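Local coordinates for protein putative glucarate dehydratase (Pseudomonas fluorescens, PDB 4IT1) that probably dehydrates D-glucarate to 5-dehydro-4-deoxy-D-glucarate, as a magnesium-dependent member of the mandelate racemase/muconate lactonizing enzyme family, at residues T26-T31 with Q86-D91; L148-V153 with I396-G401; L191-I196 with P221-A226. One frame throughout, in Å; residues are numbered along the deposited sequence.

Interaction 1 of 3, residues T26-T31 with Q86-D91; sequences TRVTVT and QLIGLD
Val28 meets Leu87 and Ile88 where an edge strand of the N-terminal capping domain passes the turn that follows helix 74-87, a small worked example of how a strand can be packed against a helix end by a few aliphatic carbons. The tight part is a three-residue apolar cluster. Val28 holds CG1 anti to its backbone N (chi1 -175°), and this rotation presents CG2 to both partners: CG2 lies 3.8 Å from Ile88 CD1 and 3.9 Å from Leu87 CB. Leu87 crosses Val28 at about a right angle and also brings its CD1 up to 4.0 Å from Val28 CG2, whereas Ile88 runs past Val28 in the opposite direction. Leu87, the buried member, carries the cluster inward to Leu98 of helix 95-107.

Towards Thr26 the contact is narrow and exposed, though Ile88 CG1 still comes within 3.2 Å of Thr26 O. The looseness lies in Thr26 and Arg27, which start their side chains away from the turn and make no side-chain contact with it. Both face Glu59 in a classic beta bulge of the three-stranded antiparallel sheet, and Thr26 OG1 makes a weak hydrogen bond to Glu59 O. Leu87 to Leu90 form a type II beta turn, closed by a weak bond of 3.4 Å from Leu90 N to Leu87 O, with Gly89 at positive phi. Between 26-31 and 86-91 themselves the contact is van der Waals and largely apolar, which implies little directional control; a directional tie comes from the adjacent backbone hydrogen bond between Gly89 and Ile25.

Interaction 2 of 3, residues L148-V153 with I396-G401; sequences LNVPLV and ITRAPG
A backbone bridge between two loops, centred on Pro151 and Gly401, joins the chain leaving helix 128-148 to the chain leaving strand 393-395. Gly401 uses both its backbone polar groups: its N donates to Val150 O at 3.0 Å, nearly straight at 163°, and its O accepts from Leu152 N at 3.1 Å, with that donor above the carbonyl plane. Pro151, which has no N-H to offer, sits between these bonds, and its CA lies 3.3 Å from Ala399 O in a CA-H...O contact. In the barrel domain of this enolase-type fold, strand 393-395 pairs antiparallel with strand 163-170; the helix on the other side of the bridge belongs to the N-terminal domain range. Thr397 OG1 accepts from Ala399 N in an ST turn, and the backbone oxygens of Thr397 and Ala399 both lie against Pro151. Arg398, folded back by bends at chi2 and chi3 (-60° and -51°), lays one guanidinium face over the proline ring, with Pro151 CD 3.6 Å from Arg398 CZ. Its NH2 forms a salt bridge with Asp154, and the side chain also packs on Asp91 of the second subunit. At the far end of the contact Val153 CG1 touches Ile396 CG2 at 4.0 Å.

Interaction 3 of 3, residues L191-I196 with P221-A226; sequences LNEQQI and PEHEVA
Gln195 OE1 is gripped by two backbone N-H groups, those of Leu191 and Asn192, the residues that meet His223 across the contact. The bond from Leu191 N is 2.8 Å long and fairly straight; that from Asn192 N is weak. With Asn192 OD1 accepting in return from Gln195 N at 3.0 Å, nearly along the axis of the side-chain C=O, the two residues form a capping box at the start of helix 193-207. Asn192 reaches this N-cap bond because its CG stands between the backbone N and the carbonyl carbon (chi1 66°).

The box orders the start of the helix, and Leu191 and Asn192 also face the next one. Helices 193-207 and 221-234 are successive outer helices of the barrel domain, and the chain between them runs through strand 212-215, which ends at Lys215, a predicted proton acceptor about 12 Å from Leu191, side chain to side chain. His223 spans the gap from the second helix. Its NE2 donates a weak, bent hydrogen bond to Leu191 O at 3.0 Å, while Asn192 CA lies at the ring edge, in plane, 3.7 Å from NE2.

Glu193 comes up beside the imidazole, its carboxylate and the ring turned 72° apart. OE1 lies 3.6 Å from His223 CE1, a proximity that might favour a protonated ring, although OE1 is 4.2 Å from His223 NE2 and makes no salt bridge with it. With CG between the backbone N and the carbonyl carbon and a bend at chi2, Glu193 turns its carboxylate toward the second helix, where OE2 rests 4.0 Å from Ala226 CB.

The three contacts grade from surface to partly buried. Interactions 1 and 3 are surface contacts on opposite sides of the chain's centre, about 49 Å apart between centres: interaction 1 is largely apolar and packs strand against helix end in the capping domain, whereas interaction 3 is mostly polar and joins neighbouring barrel helices. Interaction 2 is partly buried and relies on backbone bonds between loops 243 residues apart; the chain between them contains the whole of interaction 3. None shares a helix or strand with another. Interactions 1 and 2 do not touch within one chain, yet the two-chain assembly brings segment 86-91 of one subunit against segment 396-401 of the other.

Interaction 1 of 3, residues T26-T31 with Q86-D91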
loop_
_atom_site.group_PDB
_atom_site.type_symbol
_atom_site.label_atom_id
_atom_site.label_comp_id
_atom_site.label_asym_id
_atom_site.label_seq_id
_atom_site.Cartn_x
_atom_site.Cartn_y
_atom_site.Cartn_z
ATOM N N THR A 26 12.505 -25.008 -3.474
ATOM C CA THR A 26 12.795 -26.332 -4.024
ATOM C C THR A 26 11.549 -27.208 -4.175
ATOM O O THR A 26 11.499 -28.067 -5.054
ATOM C CB THR A 26 13.849 -27.091 -3.178
ATOM O OG1 THR A 26 13.400 -27.202 -1.818
ATOM C CG2 THR A 26 15.194 -26.373 -3.223
ATOM N N ARG A 27 10.592 -26.999 -3.281
ATOM C CA ARG A 27 9.410 -27.839 -3.175
ATOM C C ARG A 27 8.096 -27.048 -3.076
ATOM O O ARG A 27 8.024 -26.051 -2.378
ATOM C CB ARG A 27 9.564 -28.728 -1.949
ATOM C CG ARG A 27 8.961 -30.103 -2.074
ATOM C CD ARG A 27 7.721 -30.209 -1.210
ATOM N NE ARG A 27 8.030 -30.614 0.153
ATOM C CZ ARG A 27 7.595 -31.738 0.706
ATOM N NH1 ARG A 27 6.830 -32.568 0.013
ATOM N NH2 ARG A 27 7.921 -32.034 1.954
ATOM N N VAL A 28 7.059 -27.516 -3.763
ATOM C CA VAL A 28 5.700 -26.961 -3.620
ATOM C C VAL A 28 4.659 -28.080 -3.541
ATOM O O VAL A 28 4.664 -28.996 -4.362
ATOM C CB VAL A 28 5.328 -26.002 -4.775
ATOM C CG1 VAL A 28 3.967 -25.368 -4.521
ATOM C CG2 VAL A 28 6.379 -24.911 -4.955
ATOM N N THR A 29 3.765 -27.997 -2.560
ATOM C CA THR A 29 2.768 -29.040 -2.333
ATOM C C THR A 29 1.368 -28.464 -2.088
ATOM O O THR A 29 1.061 -27.964 -0.998
ATOM C CB THR A 29 3.177 -29.983 -1.177
ATOM O OG1 THR A 29 4.454 -30.563 -1.463
ATOM C CG2 THR A 29 2.156 -31.102 -0.986
ATOM N N VAL A 30 0.529 -28.551 -3.116
ATOM C CA VAL A 30 -0.866 -28.141 -3.026
ATOM C C VAL A 30 -1.720 -29.364 -2.698
ATOM O O VAL A 30 -1.646 -30.386 -3.378
ATOM C CB VAL A 30 -1.343 -27.482 -4.334
ATOM C CG1 VAL A 30 -2.692 -26.810 -4.126
ATOM C CG2 VAL A 30 -0.310 -26.475 -4.833
ATOM N N THR A 31 -2.533 -29.251 -1.656
ATOM C CA THR A 31 -3.227 -30.402 -1.102
ATOM C C THR A 31 -4.689 -30.076 -0.786
ATOM O O THR A 31 -4.972 -29.334 0.152
ATOM C CB THR A 31 -2.497 -30.931 0.159
ATOM O OG1 THR A 31 -1.143 -31.269 -0.178
ATOM C CG2 THR A 31 -3.197 -32.154 0.737
ATOM N N GLN A 86 5.509 -23.824 -11.782
ATOM C CA GLN A 86 6.360 -22.714 -12.222
ATOM C C GLN A 86 7.252 -22.130 -11.118
ATOM O O GLN A 86 8.222 -21.421 -11.407
ATOM C CB GLN A 86 5.509 -21.619 -12.868
ATOM C CG GLN A 86 5.257 -21.834 -14.351
ATOM C CD GLN A 86 3.940 -21.241 -14.829
ATOM O OE1 GLN A 86 3.923 -20.389 -15.718
ATOM N NE2 GLN A 86 2.828 -21.699 -14.246
ATOM N N LEU A 87 6.933 -22.460 -9.868
ATOM C CA LEU A 87 7.541 -21.827 -8.689
ATOM C C LEU A 87 8.958 -22.299 -8.325
ATOM O O LEU A 87 9.760 -21.508 -7.818
ATOM C CB LEU A 87 6.615 -21.980 -7.477
ATOM C CG LEU A 87 5.190 -21.429 -7.606
ATOM C CD1 LEU A 87 4.395 -21.665 -6.331
ATOM C CD2 LEU A 87 5.190 -19.951 -7.974
ATOM N N ILE A 88 9.247 -23.578 -8.569
ATOM C CA ILE A 88 10.543 -24.194 -8.236
ATOM C C ILE A 88 11.742 -23.388 -8.742
ATOM O O ILE A 88 11.780 -22.984 -9.903
ATOM C CB ILE A 88 10.602 -25.667 -8.728
ATOM C CG1 ILE A 88 10.155 -26.624 -7.616
ATOM C CG2 ILE A 88 12.000 -26.060 -9.200
ATOM C CD1 ILE A 88 8.659 -26.708 -7.399
ATOM N N GLY A 89 12.697 -23.135 -7.848
ATOM C CA GLY A 89 13.951 -22.463 -8.203
ATOM C C GLY A 89 13.891 -20.950 -8.317
ATOM O O GLY A 89 14.727 -20.340 -8.988
ATOM N N LEU A 90 12.912 -20.343 -7.651
ATOM C CA LEU A 90 12.723 -18.896 -7.711
ATOM C C LEU A 90 12.860 -18.235 -6.350
ATOM O O LEU A 90 12.535 -18.840 -5.325
ATOM C CB LEU A 90 11.357 -18.550 -8.306
ATOM C CG LEU A 90 11.145 -18.708 -9.812
ATOM C CD1 LEU A 90 9.653 -18.693 -10.097
ATOM C CD2 LEU A 90 11.867 -17.630 -10.613
ATOM N N ASP A 91 13.323 -16.984 -6.375
ATOM C CA ASP A 91 13.561 -16.149 -5.192
ATOM C C ASP A 91 12.246 -15.755 -4.504
ATOM O O ASP A 91 11.470 -14.963 -5.054
ATOM C CB ASP A 91 14.333 -14.891 -5.622
ATOM C CG ASP A 91 15.109 -14.234 -4.481
ATOM O OD1 ASP A 91 14.765 -14.430 -3.293
ATOM O OD2 ASP A 91 16.073 -13.499 -4.786
#

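Interaction 2 of 3, residues L148-V153 with I396-G401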
loop_
_atom_site.group_PDB
_atom_site.type_symbol
_atom_site.label_atom_id
_atom_site.label_comp_id
_atom_site.label_asym_id
_atom_site.label_seq_id
_atom_site.Cartn_x
_atom_site.Cartn_y
_atom_site.Cartn_z
ATOM N N LEU A 148 13.964 -15.521 8.648
ATOM C CA LEU A 148 14.361 -14.377 9.457
ATOM C C LEU A 148 14.126 -14.598 10.945
ATOM O O LEU A 148 14.575 -13.802 11.767
ATOM C CB LEU A 148 13.614 -13.128 9.001
ATOM C CG LEU A 148 14.320 -12.267 7.961
ATOM C CD1 LEU A 148 13.296 -11.497 7.149
ATOM C CD2 LEU A 148 15.301 -11.320 8.636
ATOM N N ASN A 149 13.406 -15.667 11.281
ATOM C CA ASN A 149 13.132 -16.037 12.672
ATOM C C ASN A 149 12.164 -15.062 13.364
ATOM O O ASN A 149 11.888 -15.184 14.561
ATOM C CB ASN A 149 14.455 -16.182 13.451
ATOM C CG ASN A 149 14.302 -16.934 14.762
ATOM O OD1 ASN A 149 15.137 -16.803 15.656
ATOM N ND2 ASN A 149 13.240 -17.723 14.885
ATOM N N VAL A 150 11.636 -14.116 12.588
ATOM C CA VAL A 150 10.707 -13.100 13.094
ATOM C C VAL A 150 9.258 -13.475 12.782
ATOM O O VAL A 150 9.011 -14.180 11.806
ATOM C CB VAL A 150 11.018 -11.702 12.509
ATOM C CG1 VAL A 150 12.382 -11.216 12.982
ATOM C CG2 VAL A 150 10.943 -11.709 10.987
ATOM N N PRO A 151 8.296 -13.023 13.615
ATOM C CA PRO A 151 6.890 -13.271 13.268
ATOM C C PRO A 151 6.520 -12.549 11.976
ATOM O O PRO A 151 7.168 -11.559 11.616
ATOM C CB PRO A 151 6.110 -12.710 14.466
ATOM C CG PRO A 151 7.059 -11.809 15.178
ATOM C CD PRO A 151 8.434 -12.354 14.919
ATOM N N LEU A 152 5.507 -13.052 11.273
ATOM C CA LEU A 152 5.198 -12.556 9.929
ATOM C C LEU A 152 4.931 -11.052 9.962
ATOM O O LEU A 152 5.473 -10.302 9.154
ATOM C CB LEU A 152 4.014 -13.318 9.313
ATOM C CG LEU A 152 3.892 -13.366 7.782
ATOM C CD1 LEU A 152 2.969 -14.499 7.366
ATOM C CD2 LEU A 152 3.402 -12.054 7.187
ATOM N N VAL A 153 4.127 -10.632 10.935
ATOM C CA VAL A 153 3.757 -9.231 11.131
ATOM C C VAL A 153 4.936 -8.237 11.019
ATOM O O VAL A 153 4.748 -7.099 10.571
ATOM C CB VAL A 153 2.976 -9.066 12.453
ATOM C CG1 VAL A 153 3.860 -9.363 13.665
ATOM C CG2 VAL A 153 2.339 -7.689 12.543
ATOM N N ILE A 396 -0.955 -12.566 18.883
ATOM C CA ILE A 396 0.208 -12.506 18.000
ATOM C C ILE A 396 1.454 -12.658 18.872
ATOM O O ILE A 396 1.659 -11.885 19.814
ATOM C CB ILE A 396 0.263 -11.181 17.191
ATOM C CG1 ILE A 396 -1.066 -10.916 16.475
ATOM C CG2 ILE A 396 1.432 -11.175 16.207
ATOM C CD1 ILE A 396 -1.464 -11.972 15.460
ATOM N N THR A 397 2.274 -13.657 18.558
ATOM C CA THR A 397 3.451 -13.977 19.368
ATOM C C THR A 397 4.760 -13.731 18.616
ATOM O O THR A 397 4.765 -13.176 17.514
ATOM C CB THR A 397 3.419 -15.432 19.891
ATOM O OG1 THR A 397 3.846 -16.334 18.860
ATOM C CG2 THR A 397 2.020 -15.815 20.375
ATOM N N ARG A 398 5.866 -14.148 19.226
ATOM C CA ARG A 398 7.193 -13.971 18.642
ATOM C C ARG A 398 7.630 -15.176 17.802
ATOM O O ARG A 398 8.708 -15.151 17.192
ATOM C CB ARG A 398 8.231 -13.655 19.736
ATOM C CG ARG A 398 8.073 -12.296 20.421
ATOM C CD ARG A 398 8.184 -11.125 19.447
ATOM N NE ARG A 398 9.386 -11.189 18.614
ATOM C CZ ARG A 398 9.662 -10.343 17.624
ATOM N NH1 ARG A 398 10.780 -10.481 16.922
ATOM N NH2 ARG A 398 8.819 -9.361 17.329
ATOM N N ALA A 399 6.790 -16.217 17.772
ATOM C CA ALA A 399 7.016 -17.408 16.936
ATOM C C ALA A 399 7.255 -17.010 15.478
ATOM O O ALA A 399 6.575 -16.105 14.968
ATOM C CB ALA A 399 5.839 -18.362 17.039
ATOM N N PRO A 400 8.227 -17.672 14.808
ATOM C CA PRO A 400 8.599 -17.345 13.422
ATOM C C PRO A 400 7.439 -17.535 12.437
ATOM O O PRO A 400 6.675 -18.503 12.542
ATOM C CB PRO A 400 9.731 -18.334 13.106
ATOM C CG PRO A 400 10.194 -18.851 14.424
ATOM C CD PRO A 400 8.993 -18.823 15.319
ATOM N N GLY A 401 7.313 -16.601 11.497
ATOM C CA GLY A 401 6.222 -16.608 10.525
ATOM C C GLY A 401 4.850 -16.644 11.163
ATOM O O GLY A 401 4.549 -15.858 12.065
#

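Interaction 3 of 3, residues L191-I196 with P221-A226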
loop_
_atom_site.group_PDB
_atom_site.type_symbol
_atom_site.label_atom_id
_atom_site.label_comp_id
_atom_site.label_asym_id
_atom_site.label_seq_id
_atom_site.Cartn_x
_atom_site.Cartn_y
_atom_site.Cartn_z
ATOM N N LEU A 191 -33.590 -21.839 14.841
ATOM C CA LEU A 191 -34.598 -21.253 13.976
ATOM C C LEU A 191 -35.526 -20.308 14.742
ATOM O O LEU A 191 -36.514 -19.813 14.187
ATOM C CB LEU A 191 -35.416 -22.356 13.288
ATOM C CG LEU A 191 -34.665 -23.456 12.520
ATOM C CD1 LEU A 191 -35.600 -24.606 12.163
ATOM C CD2 LEU A 191 -33.965 -22.906 11.281
ATOM N N ASN A 192 -35.221 -20.078 16.019
ATOM C CA ASN A 192 -35.892 -19.026 16.794
ATOM C C ASN A 192 -34.955 -18.289 17.758
ATOM O O ASN A 192 -33.793 -18.682 17.944
ATOM C CB ASN A 192 -37.170 -19.538 17.491
ATOM C CG ASN A 192 -36.897 -20.572 18.578
ATOM O OD1 ASN A 192 -35.781 -20.701 19.094
ATOM N ND2 ASN A 192 -37.939 -21.307 18.943
ATOM N N GLU A 193 -35.469 -17.216 18.357
ATOM C CA GLU A 193 -34.672 -16.336 19.211
ATOM C C GLU A 193 -34.010 -17.101 20.349
ATOM O O GLU A 193 -32.820 -16.912 20.617
ATOM C CB GLU A 193 -35.492 -15.137 19.721
ATOM C CG GLU A 193 -36.945 -15.403 20.089
ATOM C CD GLU A 193 -37.867 -15.470 18.882
ATOM O OE1 GLU A 193 -37.778 -16.451 18.118
ATOM O OE2 GLU A 193 -38.702 -14.557 18.710
ATOM N N GLN A 194 -34.776 -17.985 20.982
ATOM C CA GLN A 194 -34.282 -18.830 22.067
ATOM C C GLN A 194 -33.052 -19.650 21.668
ATOM O O GLN A 194 -32.050 -19.673 22.387
ATOM C CB GLN A 194 -35.402 -19.750 22.552
ATOM C CG GLN A 194 -35.109 -20.479 23.850
ATOM C CD GLN A 194 -36.359 -21.065 24.477
ATOM O OE1 GLN A 194 -37.413 -20.427 24.505
ATOM N NE2 GLN A 194 -36.246 -22.283 24.992
ATOM N N GLN A 195 -33.125 -20.299 20.511
ATOM C CA GLN A 195 -32.062 -21.195 20.049
ATOM C C GLN A 195 -30.829 -20.428 19.578
ATOM O O GLN A 195 -29.703 -20.930 19.670
ATOM C CB GLN A 195 -32.581 -22.094 18.923
ATOM C CG GLN A 195 -33.714 -23.023 19.331
ATOM C CD GLN A 195 -34.574 -23.471 18.160
ATOM O OE1 GLN A 195 -34.815 -22.719 17.214
ATOM N NE2 GLN A 195 -35.060 -24.701 18.229
ATOM N N ILE A 196 -31.055 -19.221 19.061
ATOM C CA ILE A 196 -29.966 -18.338 18.627
ATOM C C ILE A 196 -29.234 -17.735 19.829
ATOM O O ILE A 196 -27.999 -17.777 19.893
ATOM C CB ILE A 196 -30.457 -17.256 17.618
ATOM C CG1 ILE A 196 -30.329 -17.770 16.176
ATOM C CG2 ILE A 196 -29.673 -15.955 17.746
ATOM C CD1 ILE A 196 -28.900 -18.000 15.706
ATOM N N PRO A 221 -37.692 -11.454 7.498
ATOM C CA PRO A 221 -36.938 -10.362 8.113
ATOM C C PRO A 221 -37.514 -9.864 9.456
ATOM O O PRO A 221 -36.738 -9.532 10.347
ATOM C CB PRO A 221 -36.911 -9.268 7.021
ATOM C CG PRO A 221 -37.925 -9.674 6.002
ATOM C CD PRO A 221 -38.051 -11.168 6.095
ATOM N N GLU A 222 -38.839 -9.842 9.611
ATOM C CA GLU A 222 -39.453 -9.562 10.917
ATOM C C GLU A 222 -39.012 -10.559 11.988
ATOM O O GLU A 222 -38.805 -10.181 13.145
ATOM C CB GLU A 222 -40.983 -9.550 10.846
ATOM C CG GLU A 222 -41.593 -8.236 10.380
ATOM C CD GLU A 222 -41.817 -8.180 8.877
ATOM O OE1 GLU A 222 -41.340 -9.086 8.150
ATOM O OE2 GLU A 222 -42.476 -7.222 8.421
ATOM N N HIS A 223 -38.877 -11.826 11.603
ATOM C CA HIS A 223 -38.457 -12.855 12.545
ATOM C C HIS A 223 -37.006 -12.648 12.929
ATOM O O HIS A 223 -36.640 -12.804 14.095
ATOM C CB HIS A 223 -38.680 -14.272 11.993
ATOM C CG HIS A 223 -38.179 -15.357 12.898
ATOM N ND1 HIS A 223 -38.905 -15.829 13.973
ATOM C CD2 HIS A 223 -37.014 -16.051 12.899
ATOM C CE1 HIS A 223 -38.211 -16.766 14.594
ATOM N NE2 HIS A 223 -37.060 -16.922 13.962
ATOM N N GLU A 224 -36.180 -12.283 11.955
ATOM C CA GLU A 224 -34.759 -12.082 12.216
ATOM C C GLU A 224 -34.524 -10.844 13.091
ATOM O O GLU A 224 -33.627 -10.849 13.930
ATOM C CB GLU A 224 -33.956 -12.017 10.911
ATOM C CG GLU A 224 -33.908 -13.337 10.146
ATOM C CD GLU A 224 -33.053 -13.284 8.883
ATOM O OE1 GLU A 224 -33.072 -12.255 8.167
ATOM O OE2 GLU A 224 -32.357 -14.279 8.599
ATOM N N VAL A 225 -35.336 -9.802 12.894
ATOM C CA VAL A 225 -35.303 -8.593 13.726
ATOM C C VAL A 225 -35.557 -8.958 15.193
ATOM O O VAL A 225 -34.791 -8.558 16.072
ATOM C CB VAL A 225 -36.317 -7.525 13.236
ATOM C CG1 VAL A 225 -36.568 -6.452 14.297
ATOM C CG2 VAL A 225 -35.819 -6.880 11.954
ATOM N N ALA A 226 -36.617 -9.731 15.437
ATOM C CA ALA A 226 -36.943 -10.240 16.776
ATOM C C ALA A 226 -35.795 -11.034 17.418
ATOM O O ALA A 226 -35.596 -10.972 18.637
ATOM C CB ALA A 226 -38.214 -11.073 16.731
#